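Local coordinates for protein putative N-acetylmuramoyl-L-alanine amidase,autolysin cwp6 (Peptoclostridium difficile, PDB 5J72) that probably hydrolyses the bond between N-acetylmuramoyl groups and L-alanine in peptidoglycan as a zinc-dependent cell wall autolysin bearing CWB2 cell wall-binding domains, at residues 554-562 / 596-604. Sequence-based numbering, arbitrary orientation.
Sequences TTKTAASNI and NYPAILVEC
Thr555 and Ile600 meet where helix 554-569 packs on the central sheet of the Amidase_3 catalytic domain. This is helix-on-sheet packing in an alpha/beta fold. The helix segment runs nearly along strand 599-604, at 28° to it, with the two axes 8.0 Å apart. Ile600 points at the helix. Its CB carries two branches that part ways. CG1 lies between the backbone N and the carbonyl carbon (chi1 55°) and carries CD1 toward the tip of Ile562, where the modelled fit of the two CD1 methyls is too close to be trusted. CG2 stands anti to the carbonyl carbon and turns to the first helical turn. There CG2 touches Thr555 O at 3.5 Å and Thr555 CB at 3.8 Å. The methyls of Ala558 and Ala559 lie more loosely around the same CG2. Ile543 of the adjacent strand 541-544 also packs against Ile600. One helical turn beyond Ala558, Ile562 CG2 meets Val602 CG2 at 4.1 Å, the two side chains crossing at a slant. The Val602 side chain lies about 6 Å from that of the zinc ligand His530 and about 10 Å from the zinc ion. At the other end, Thr554 CG2 rests on Pro598 CB at 3.6 Å. Thr555 splits its roles: OG1 hydrogen-bonds to Asp549 and to the backbone N of Lys546, while the methyl CG2 sits 3.4 Å from Ala599 N.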
loop_
_atom_site.group_PDB
_atom_site.type_symbol
_atom_site.label_atom_id
_atom_site.label_comp_id
_atom_site.label_asym_id
_atom_site.label_seq_id
_atom_site.Cartn_x
_atom_site.Cartn_y
_atom_site.Cartn_z
ATOM N N THR A 554 -5.078 12.803 -37.412
ATOM C CA THR A 554 -5.097 12.230 -36.065
ATOM C C THR A 554 -5.156 13.293 -34.974
ATOM O O THR A 554 -5.967 13.141 -34.077
ATOM C CB THR A 554 -3.858 11.335 -35.865
ATOM O OG1 THR A 554 -3.838 10.351 -36.912
ATOM C CG2 THR A 554 -3.870 10.596 -34.500
ATOM N N THR A 555 -4.355 14.386 -35.044
ATOM C CA THR A 555 -4.379 15.346 -33.925
ATOM C C THR A 555 -5.602 16.171 -33.912
ATOM O O THR A 555 -6.038 16.640 -32.869
ATOM C CB THR A 555 -3.078 16.224 -33.887
ATOM O OG1 THR A 555 -3.099 17.186 -34.948
ATOM C CG2 THR A 555 -1.846 15.379 -34.043
ATOM N N LYS A 556 -6.207 16.392 -35.072
ATOM C CA LYS A 556 -7.477 17.135 -35.059
ATOM C C LYS A 556 -8.611 16.227 -34.440
ATOM O O LYS A 556 -9.460 16.714 -33.714
ATOM C CB LYS A 556 -7.877 17.516 -36.529
ATOM C CG LYS A 556 -9.047 18.475 -36.515
ATOM C CD LYS A 556 -9.473 18.841 -37.969
ATOM C CE LYS A 556 -10.376 20.078 -37.930
ATOM N NZ LYS A 556 -10.630 20.567 -39.312
ATOM N N THR A 557 -8.620 14.936 -34.789
ATOM C CA THR A 557 -9.626 14.021 -34.239
ATOM C C THR A 557 -9.404 13.916 -32.708
ATOM O O THR A 557 -10.366 13.983 -31.927
ATOM C CB THR A 557 -9.481 12.654 -34.887
ATOM O OG1 THR A 557 -9.728 12.802 -36.307
ATOM C CG2 THR A 557 -10.454 11.639 -34.305
ATOM N N ALA A 558 -8.141 13.765 -32.316
ATOM C CA ALA A 558 -7.781 13.658 -30.880
ATOM C C ALA A 558 -8.269 14.885 -30.164
ATOM O O ALA A 558 -8.949 14.781 -29.153
ATOM C CB ALA A 558 -6.257 13.532 -30.748
ATOM N N ALA A 559 -7.995 16.095 -30.683
ATOM C CA ALA A 559 -8.415 17.301 -29.955
ATOM C C ALA A 559 -9.934 17.438 -29.870
ATOM O O ALA A 559 -10.473 17.910 -28.861
ATOM C CB ALA A 559 -7.800 18.564 -30.648
ATOM N N SER A 560 -10.658 17.023 -30.967
ATOM C CA SER A 560 -12.138 17.106 -30.980
ATOM C C SER A 560 -12.729 16.130 -29.963
ATOM O O SER A 560 -13.603 16.532 -29.187
ATOM C CB SER A 560 -12.698 16.744 -32.358
ATOM O OG SER A 560 -11.960 17.486 -33.321
ATOM N N ASN A 561 -12.218 14.874 -29.952
ATOM C CA ASN A 561 -12.704 13.860 -28.977
ATOM C C ASN A 561 -12.496 14.325 -27.550
ATOM O O ASN A 561 -13.423 14.277 -26.741
ATOM C CB ASN A 561 -11.971 12.555 -29.198
ATOM C CG ASN A 561 -12.380 11.854 -30.444
ATOM O OD1 ASN A 561 -13.474 12.151 -30.916
ATOM N ND2 ASN A 561 -11.573 10.960 -31.032
ATOM N N ILE A 562 -11.268 14.803 -27.196
ATOM C CA ILE A 562 -11.008 15.231 -25.778
ATOM C C ILE A 562 -11.827 16.406 -25.410
ATOM O O ILE A 562 -12.389 16.483 -24.306
ATOM C CB ILE A 562 -9.463 15.525 -25.627
ATOM C CG1 ILE A 562 -8.693 14.196 -25.813
ATOM C CG2 ILE A 562 -9.183 16.207 -24.263
ATOM C CD1 ILE A 562 -7.198 14.368 -26.095
ATOM N N ASN A 596 7.569 13.591 -33.761
ATOM C CA ASN A 596 7.360 12.827 -35.003
ATOM C C ASN A 596 6.063 12.024 -34.900
ATOM O O ASN A 596 5.735 11.300 -35.831
ATOM C CB ASN A 596 8.493 11.863 -35.221
ATOM C CG ASN A 596 9.789 12.578 -35.438
ATOM O OD1 ASN A 596 10.839 12.057 -35.050
ATOM N ND2 ASN A 596 9.803 13.747 -36.044
ATOM N N TYR A 597 5.329 12.133 -33.758
ATOM C CA TYR A 597 4.100 11.376 -33.563
ATOM C C TYR A 597 2.960 12.300 -33.307
ATOM O O TYR A 597 3.175 13.481 -33.005
ATOM C CB TYR A 597 4.307 10.337 -32.428
ATOM C CG TYR A 597 5.390 9.400 -32.888
ATOM C CD1 TYR A 597 5.091 8.318 -33.709
ATOM C CD2 TYR A 597 6.718 9.675 -32.639
ATOM C CE1 TYR A 597 6.094 7.552 -34.285
ATOM C CE2 TYR A 597 7.735 8.914 -33.214
ATOM C CZ TYR A 597 7.414 7.852 -34.036
ATOM O OH TYR A 597 8.411 7.092 -34.604
ATOM N N PRO A 598 1.720 11.829 -33.447
ATOM C CA PRO A 598 0.561 12.703 -33.214
ATOM C C PRO A 598 0.624 13.315 -31.773
ATOM O O PRO A 598 0.822 12.589 -30.811
ATOM C CB PRO A 598 -0.638 11.758 -33.404
ATOM C CG PRO A 598 -0.122 10.602 -34.080
ATOM C CD PRO A 598 1.300 10.432 -33.598
ATOM N N ALA A 599 0.403 14.627 -31.667
ATOM C CA ALA A 599 0.544 15.356 -30.414
ATOM C C ALA A 599 -0.407 16.473 -30.306
ATOM O O ALA A 599 -0.681 17.127 -31.305
ATOM C CB ALA A 599 1.974 15.927 -30.326
ATOM N N ILE A 600 -0.950 16.718 -29.117
ATOM C CA ILE A 600 -1.861 17.817 -28.871
ATOM C C ILE A 600 -1.515 18.389 -27.530
ATOM O O ILE A 600 -0.805 17.744 -26.727
ATOM C CB ILE A 600 -3.343 17.415 -28.808
ATOM C CG1 ILE A 600 -3.509 16.275 -27.731
ATOM C CG2 ILE A 600 -3.820 16.889 -30.224
ATOM C CD1 ILE A 600 -4.943 15.999 -27.432
ATOM N N LEU A 601 -2.035 19.570 -27.253
ATOM C CA LEU A 601 -1.828 20.202 -25.980
ATOM C C LEU A 601 -3.146 20.695 -25.484
ATOM O O LEU A 601 -3.794 21.551 -26.083
ATOM C CB LEU A 601 -0.800 21.339 -26.027
ATOM C CG LEU A 601 -0.448 22.017 -24.691
ATOM C CD1 LEU A 601 0.980 22.522 -24.763
ATOM C CD2 LEU A 601 -1.352 23.168 -24.323
ATOM N N VAL A 602 -3.568 20.147 -24.353
ATOM C CA VAL A 602 -4.836 20.467 -23.743
ATOM C C VAL A 602 -4.697 21.560 -22.739
ATOM O O VAL A 602 -3.885 21.436 -21.833
ATOM C CB VAL A 602 -5.404 19.211 -23.009
ATOM C CG1 VAL A 602 -6.761 19.519 -22.366
ATOM C CG2 VAL A 602 -5.508 18.031 -23.991
ATOM N N GLU A 603 -5.492 22.668 -22.884
ATOM C CA GLU A 603 -5.521 23.717 -21.864
ATOM C C GLU A 603 -6.829 23.442 -21.169
ATOM O O GLU A 603 -7.886 23.952 -21.615
ATOM C CB GLU A 603 -5.538 25.109 -22.496
ATOM C CG GLU A 603 -4.242 25.348 -23.247
ATOM C CD GLU A 603 -3.148 25.888 -22.313
ATOM O OE1 GLU A 603 -3.365 25.941 -21.098
ATOM O OE2 GLU A 603 -2.080 26.253 -22.816
ATOM N N CYS A 604 -6.799 22.616 -20.092
ATOM C CA CYS A 604 -8.006 22.155 -19.393
ATOM C C CYS A 604 -9.009 23.205 -19.007
ATOM O O CYS A 604 -10.213 22.993 -19.118
ATOM C CB CYS A 604 -7.601 21.382 -18.136
ATOM S SG CYS A 604 -6.454 20.026 -18.488
#